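Local coordinates for uncharacterized protein DUF849 (Burkholderia xenovorans LB400, PDB 3E02) that binds zinc and probably cleaves 3-keto-5-aminohexanoate or a related beta-keto acid, as a TIM-barrel member of the beta-keto acid cleavage enzyme family, at residues L51-P56 with D66-F71; E33-G38 with L72-E77. All blocks are in the same frame, centred on the assembly; numbering follows the deposited sequence.

Overall arrangement
Interactions 1 and 2 adjoin near one strand end of the barrel and illustrate how metal chemistry at a strand end is backed by apolar packing between strands and helices. Both are mainly buried and neither relies on hydrogen bonds between its segments. Interaction 1 sets the end of strand 48-54, with its zinc ligand H52, against the short helix 65-68 and the turn after it; its apolar core gives way to partly exposed groups around P56. Interaction 2 joins helices 31-44 and 72-78, which come before and after that strand in the chain, mainly through aliphatic groups, one leucine methyl resting against the backbone of the other helix. The two contacts touch directly: F71 packs on V35, and L51 on both L72 and L75.

Interaction 1: L51-P56 with D66-F71. With ZN (zinc ion), chain B; EDO (1,2-ethanediol), chain I.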
loop_
_atom_site.group_PDB
_atom_site.type_symbol
_atom_site.label_atom_id
_atom_site.label_comp_id
_atom_site.label_asym_id
_atom_site.label_seq_id
_atom_site.Cartn_x
_atom_site.Cartn_y
_atom_site.Cartn_z
ATOM N N LEU A 51 19.597 -3.297 -26.595
ATOM C CA LEU A 51 20.856 -3.857 -27.076
ATOM C C LEU A 51 22.135 -3.443 -26.361
ATOM O O LEU A 51 22.338 -2.262 -26.103
ATOM C CB LEU A 51 20.994 -3.459 -28.546
ATOM C CG LEU A 51 19.872 -3.913 -29.492
ATOM C CD1 LEU A 51 20.003 -3.204 -30.851
ATOM C CD2 LEU A 51 19.858 -5.423 -29.651
ATOM N N HIS A 52 22.966 -4.456 -26.072
ATOM C CA HIS A 52 24.343 -4.335 -25.595
ATOM C C HIS A 52 25.213 -5.097 -26.593
ATOM O O HIS A 52 24.720 -5.964 -27.339
ATOM C CB HIS A 52 24.561 -5.032 -24.249
ATOM C CG HIS A 52 23.865 -4.404 -23.093
ATOM N ND1 HIS A 52 24.533 -4.020 -21.946
ATOM C CD2 HIS A 52 22.554 -4.139 -22.876
ATOM C CE1 HIS A 52 23.660 -3.531 -21.082
ATOM N NE2 HIS A 52 22.457 -3.596 -21.622
ATOM N N ALA A 53 26.513 -4.798 -26.574
ATOM C CA ALA A 53 27.516 -5.487 -27.386
ATOM C C ALA A 53 28.424 -6.263 -26.448
ATOM O O ALA A 53 28.568 -5.916 -25.260
ATOM C CB ALA A 53 28.358 -4.481 -28.209
ATOM N N ARG A 54 29.060 -7.286 -27.012
ATOM C CA ARG A 54 30.015 -8.122 -26.314
ATOM C C ARG A 54 31.200 -8.411 -27.223
ATOM O O ARG A 54 31.054 -8.461 -28.453
ATOM C CB ARG A 54 29.369 -9.455 -25.920
ATOM C CG ARG A 54 28.310 -9.359 -24.853
ATOM C CD ARG A 54 27.700 -10.718 -24.557
ATOM N NE ARG A 54 26.683 -10.616 -23.507
ATOM C CZ ARG A 54 26.916 -10.668 -22.197
ATOM N NH1 ARG A 54 28.135 -10.763 -21.706
ATOM N NH2 ARG A 54 25.894 -10.575 -21.351
ATOM N N ASP A 55 32.356 -8.629 -26.602
ATOM C CA ASP A 55 33.561 -9.050 -27.312
ATOM C C ASP A 55 33.171 -10.350 -28.037
ATOM O O ASP A 55 32.721 -11.299 -27.366
ATOM C CB ASP A 55 34.690 -9.296 -26.309
ATOM C CG ASP A 55 35.973 -9.757 -26.963
ATOM O OD1 ASP A 55 35.992 -10.828 -27.602
ATOM O OD2 ASP A 55 36.986 -9.063 -26.789
ATOM N N PRO A 56 33.298 -10.388 -29.386
ATOM C CA PRO A 56 32.885 -11.591 -30.149
ATOM C C PRO A 56 33.591 -12.918 -29.818
ATOM O O PRO A 56 33.018 -13.971 -30.071
ATOM C CB PRO A 56 33.172 -11.201 -31.609
ATOM C CG PRO A 56 33.293 -9.740 -31.613
ATOM C CD PRO A 56 33.819 -9.342 -30.292
ATOM N N ASP A 66 31.969 0.400 -32.859
ATOM C CA ASP A 66 32.241 -0.457 -34.025
ATOM C C ASP A 66 31.530 -1.813 -33.952
ATOM O O ASP A 66 31.110 -2.326 -34.994
ATOM C CB ASP A 66 33.753 -0.683 -34.229
ATOM C CG ASP A 66 34.519 0.604 -34.579
ATOM O OD1 ASP A 66 33.896 1.636 -34.935
ATOM O OD2 ASP A 66 35.768 0.566 -34.503
ATOM N N LEU A 67 31.417 -2.388 -32.747
ATOM C CA LEU A 67 30.676 -3.645 -32.540
ATOM C C LEU A 67 29.184 -3.418 -32.753
ATOM O O LEU A 67 28.526 -4.251 -33.376
ATOM C CB LEU A 67 30.921 -4.256 -31.146
ATOM C CG LEU A 67 32.278 -4.913 -30.932
ATOM C CD1 LEU A 67 32.434 -5.319 -29.475
ATOM C CD2 LEU A 67 32.441 -6.117 -31.876
ATOM N N PHE A 68 28.660 -2.302 -32.234
ATOM C CA PHE A 68 27.261 -1.914 -32.480
ATOM C C PHE A 68 26.963 -1.760 -33.975
ATOM O O PHE A 68 25.927 -2.229 -34.448
ATOM C CB PHE A 68 26.872 -0.648 -31.716
ATOM C CG PHE A 68 26.584 -0.883 -30.269
ATOM C CD1 PHE A 68 27.602 -0.881 -29.328
ATOM C CD2 PHE A 68 25.274 -1.107 -29.840
ATOM C CE1 PHE A 68 27.329 -1.097 -27.964
ATOM C CE2 PHE A 68 24.987 -1.321 -28.495
ATOM C CZ PHE A 68 26.017 -1.318 -27.552
HETATM N N MSE A 69 27.896 -1.168 -34.729
HETATM C CA MSE A 69 27.737 -1.030 -36.192
HETATM C C MSE A 69 27.791 -2.347 -36.967
HETATM O O MSE A 69 27.471 -2.353 -38.158
HETATM C CB MSE A 69 28.707 0.010 -36.766
HETATM C CG MSE A 69 28.429 1.405 -36.239
HETATM SE SE MSE A 69 26.557 1.972 -36.506
HETATM C CE MSE A 69 26.509 3.272 -35.127
ATOM N N ARG A 70 28.189 -3.442 -36.304
ATOM C CA ARG A 70 28.146 -4.790 -36.890
ATOM C C ARG A 70 26.794 -5.498 -36.671
ATOM O O ARG A 70 26.590 -6.589 -37.212
ATOM C CB ARG A 70 29.322 -5.633 -36.410
ATOM C CG ARG A 70 30.655 -5.145 -36.982
ATOM C CD ARG A 70 31.874 -5.658 -36.225
ATOM N NE ARG A 70 31.943 -7.117 -36.157
ATOM C CZ ARG A 70 32.891 -7.810 -35.525
ATOM N NH1 ARG A 70 33.888 -7.195 -34.878
ATOM N NH2 ARG A 70 32.824 -9.143 -35.527
ATOM N N PHE A 71 25.891 -4.905 -35.876
ATOM C CA PHE A 71 24.511 -5.416 -35.752
ATOM C C PHE A 71 23.367 -4.406 -35.969
ATOM O O PHE A 71 22.285 -4.828 -36.393
ATOM C CB PHE A 71 24.293 -6.255 -34.481
ATOM C CG PHE A 71 24.596 -5.563 -33.173
ATOM C CD1 PHE A 71 23.661 -4.712 -32.576
ATOM C CD2 PHE A 71 25.767 -5.860 -32.466
ATOM C CE1 PHE A 71 23.916 -4.119 -31.320
ATOM C CE2 PHE A 71 26.030 -5.279 -31.204
ATOM C CZ PHE A 71 25.107 -4.409 -30.633
HETATM ZN ZN ZN B . 20.638 -3.271 -20.413
HETATM C C1 EDO I . 32.466 -17.021 -29.225
HETATM O O1 EDO I . 31.446 -16.256 -29.875
HETATM C C2 EDO I . 32.056 -17.264 -27.783
HETATM O O2 EDO I . 30.808 -17.974 -27.778
HETATM O O HOH W 1 21.126 -0.865 -19.800
HETATM O O HOH W 2 19.106 -2.495 -18.706
HETATM O O HOH W 3 21.758 -3.063 -18.519
#
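An apolar contact, largely buried, holds the end of barrel strand 48-54 against the short helix 65-68 and the turn that follows, with A53 at its centre. The methyl of A53 lies over one face of the F68 ring in a CH-pi contact, CB standing 4.0 Å from the ring centroid, and also meets L67 CB. The same methyl reaches the edge of the F71 ring, with CB in the ring plane and 3.9 Å from CE2. F68 in turn directs its own edge at the backbone, where L51 O lies in the ring plane, 3.7 Å from CE2. With CG between its backbone N and carbonyl carbon (chi1 58°), F71 extends its ring to the strand, and its CE1 comes within 4.0 Å of L51 CD1. Farther out, P56 and L67 meet tip to tip, CG to CD2 at 3.7 Å, while the R70 guanidinium passes near the proline ring.

H52 turns its side chain from this packing to the other side of the strand, where NE2 binds zinc at 2.2 Å. H50, E259 and three waters complete the coordination. R54 also points away, its guanidinium hydrogen-bonded to T15, H19 and G59. Such a strand end, packed outward on helix and turn while presenting metal ligands inward, is characteristic of the active-site end of a TIM barrel.

Interaction 2: E33-G38 with L72-E77; sequences EIVKEG and LPQLKE
L75, V35 and Q74 carry most of this contact between helices 31-44 and 72-78, two neighbours on the outside of the barrel. The segments run nearly side by side in the same direction, their axes 9.4 Å apart and crossing at -24°. L75 reaches the backbone of helix 31-44. Its CG is anti to the carbonyl carbon (chi1 -76°), and the branch carries CD2 to within 3.6 Å of V35 O. The same methyl lies 3.9 Å from G38 CA, where the absence of a side chain allows the leucine to sit close to the helix surface.

The V35 and Q74 side chains cross at about a right angle, and both V35 methyls lie against Q74 CB; CG2 is nearer, at 3.6 Å. Q74 bends at chi2 (74°), and its amide leads away from helix 31-44, leaving the aliphatic root to do the packing. Beneath the pair, L75 also touches L49 and L51 of strand 48-54 and L83 of strand 82-85. With no polar bond between the segments, the chemistry suggests that close fit and burial of apolar surface account for the direct contact between these helices, with the strands beneath sharing in it.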
loop_
_atom_site.group_PDB
_atom_site.type_symbol
_atom_site.label_atom_id
_atom_site.label_comp_id
_atom_site.label_asym_id
_atom_site.label_seq_id
_atom_site.Cartn_x
_atom_site.Cartn_y
_atom_site.Cartn_z
ATOM N N GLU A 33 25.014 -13.396 -33.913
ATOM C CA GLU A 33 24.067 -13.991 -32.952
ATOM C C GLU A 33 23.051 -12.952 -32.466
ATOM O O GLU A 33 21.874 -13.274 -32.325
ATOM C CB GLU A 33 24.802 -14.607 -31.751
ATOM C CG GLU A 33 25.567 -15.871 -32.106
ATOM C CD GLU A 33 26.569 -16.335 -31.051
ATOM O OE1 GLU A 33 26.937 -15.567 -30.129
ATOM O OE2 GLU A 33 26.995 -17.505 -31.162
ATOM N N ILE A 34 23.518 -11.726 -32.209
ATOM C CA ILE A 34 22.661 -10.616 -31.779
ATOM C C ILE A 34 21.633 -10.252 -32.863
ATOM O O ILE A 34 20.463 -10.046 -32.546
ATOM C CB ILE A 34 23.497 -9.389 -31.311
ATOM C CG1 ILE A 34 24.232 -9.744 -30.009
ATOM C CG2 ILE A 34 22.591 -8.153 -31.089
ATOM C CD1 ILE A 34 25.289 -8.763 -29.593
ATOM N N VAL A 35 22.059 -10.213 -34.131
ATOM C CA VAL A 35 21.137 -9.960 -35.248
ATOM C C VAL A 35 20.089 -11.077 -35.350
ATOM O O VAL A 35 18.895 -10.796 -35.428
ATOM C CB VAL A 35 21.863 -9.825 -36.605
ATOM C CG1 VAL A 35 20.845 -9.691 -37.768
ATOM C CG2 VAL A 35 22.830 -8.634 -36.584
ATOM N N LYS A 36 20.549 -12.331 -35.350
ATOM C CA LYS A 36 19.675 -13.514 -35.456
ATOM C C LYS A 36 18.639 -13.528 -34.319
ATOM O O LYS A 36 17.445 -13.718 -34.549
ATOM C CB LYS A 36 20.515 -14.805 -35.450
ATOM C CG LYS A 36 19.728 -16.087 -35.748
ATOM C CD LYS A 36 20.639 -17.331 -35.846
ATOM N N GLU A 37 19.110 -13.278 -33.103
ATOM C CA GLU A 37 18.246 -13.232 -31.915
ATOM C C GLU A 37 17.271 -12.055 -31.903
ATOM O O GLU A 37 16.094 -12.233 -31.556
ATOM C CB GLU A 37 19.106 -13.264 -30.646
ATOM C CG GLU A 37 19.578 -14.658 -30.347
ATOM C CD GLU A 37 18.444 -15.500 -29.765
ATOM O OE1 GLU A 37 18.023 -15.208 -28.622
ATOM O OE2 GLU A 37 17.947 -16.406 -30.481
ATOM N N GLY A 38 17.758 -10.874 -32.289
ATOM C CA GLY A 38 16.936 -9.674 -32.376
ATOM C C GLY A 38 15.804 -9.851 -33.379
ATOM O O GLY A 38 14.650 -9.528 -33.080
ATOM N N LEU A 72 23.582 -3.112 -35.707
ATOM C CA LEU A 72 22.509 -2.106 -35.889
ATOM C C LEU A 72 21.973 -1.986 -37.331
ATOM O O LEU A 72 20.754 -2.142 -37.532
ATOM C CB LEU A 72 22.889 -0.736 -35.288
ATOM C CG LEU A 72 23.021 -0.662 -33.763
ATOM C CD1 LEU A 72 23.538 0.708 -33.329
ATOM C CD2 LEU A 72 21.713 -0.994 -33.051
ATOM N N PRO A 73 22.858 -1.743 -38.339
ATOM C CA PRO A 73 22.362 -1.701 -39.729
ATOM C C PRO A 73 21.654 -2.997 -40.156
ATOM O O PRO A 73 20.626 -2.943 -40.831
ATOM C CB PRO A 73 23.634 -1.496 -40.572
ATOM C CG PRO A 73 24.690 -1.126 -39.656
ATOM C CD PRO A 73 24.312 -1.502 -38.273
ATOM N N GLN A 74 22.176 -4.136 -39.701
ATOM C CA GLN A 74 21.639 -5.453 -40.048
ATOM C C GLN A 74 20.250 -5.638 -39.448
ATOM O O GLN A 74 19.348 -6.132 -40.122
ATOM C CB GLN A 74 22.568 -6.583 -39.580
ATOM C CG GLN A 74 23.964 -6.639 -40.240
ATOM C CD GLN A 74 24.946 -5.567 -39.781
ATOM O OE1 GLN A 74 24.674 -4.804 -38.858
ATOM N NE2 GLN A 74 26.088 -5.491 -40.446
ATOM N N LEU A 75 20.076 -5.235 -38.189
ATOM C CA LEU A 75 18.756 -5.292 -37.542
ATOM C C LEU A 75 17.767 -4.366 -38.233
ATOM O O LEU A 75 16.636 -4.772 -38.498
ATOM C CB LEU A 75 18.836 -4.962 -36.040
ATOM C CG LEU A 75 19.380 -6.078 -35.154
ATOM C CD1 LEU A 75 19.694 -5.554 -33.742
ATOM C CD2 LEU A 75 18.385 -7.241 -35.102
ATOM N N LYS A 76 18.208 -3.144 -38.548
ATOM C CA LYS A 76 17.375 -2.152 -39.227
ATOM C C LYS A 76 16.843 -2.678 -40.578
ATOM O O LYS A 76 15.682 -2.449 -40.923
ATOM C CB LYS A 76 18.148 -0.843 -39.439
ATOM C CG LYS A 76 17.323 0.283 -40.064
ATOM C CD LYS A 76 18.164 1.487 -40.370
ATOM C CE LYS A 76 17.323 2.578 -40.988
ATOM N NZ LYS A 76 18.166 3.650 -41.580
ATOM N N GLU A 77 17.699 -3.382 -41.307
ATOM C CA GLU A 77 17.340 -3.958 -42.601
ATOM C C GLU A 77 16.400 -5.168 -42.522
ATOM O O GLU A 77 15.568 -5.319 -43.413
ATOM C CB GLU A 77 18.617 -4.388 -43.345
ATOM C CG GLU A 77 18.394 -4.902 -44.764
#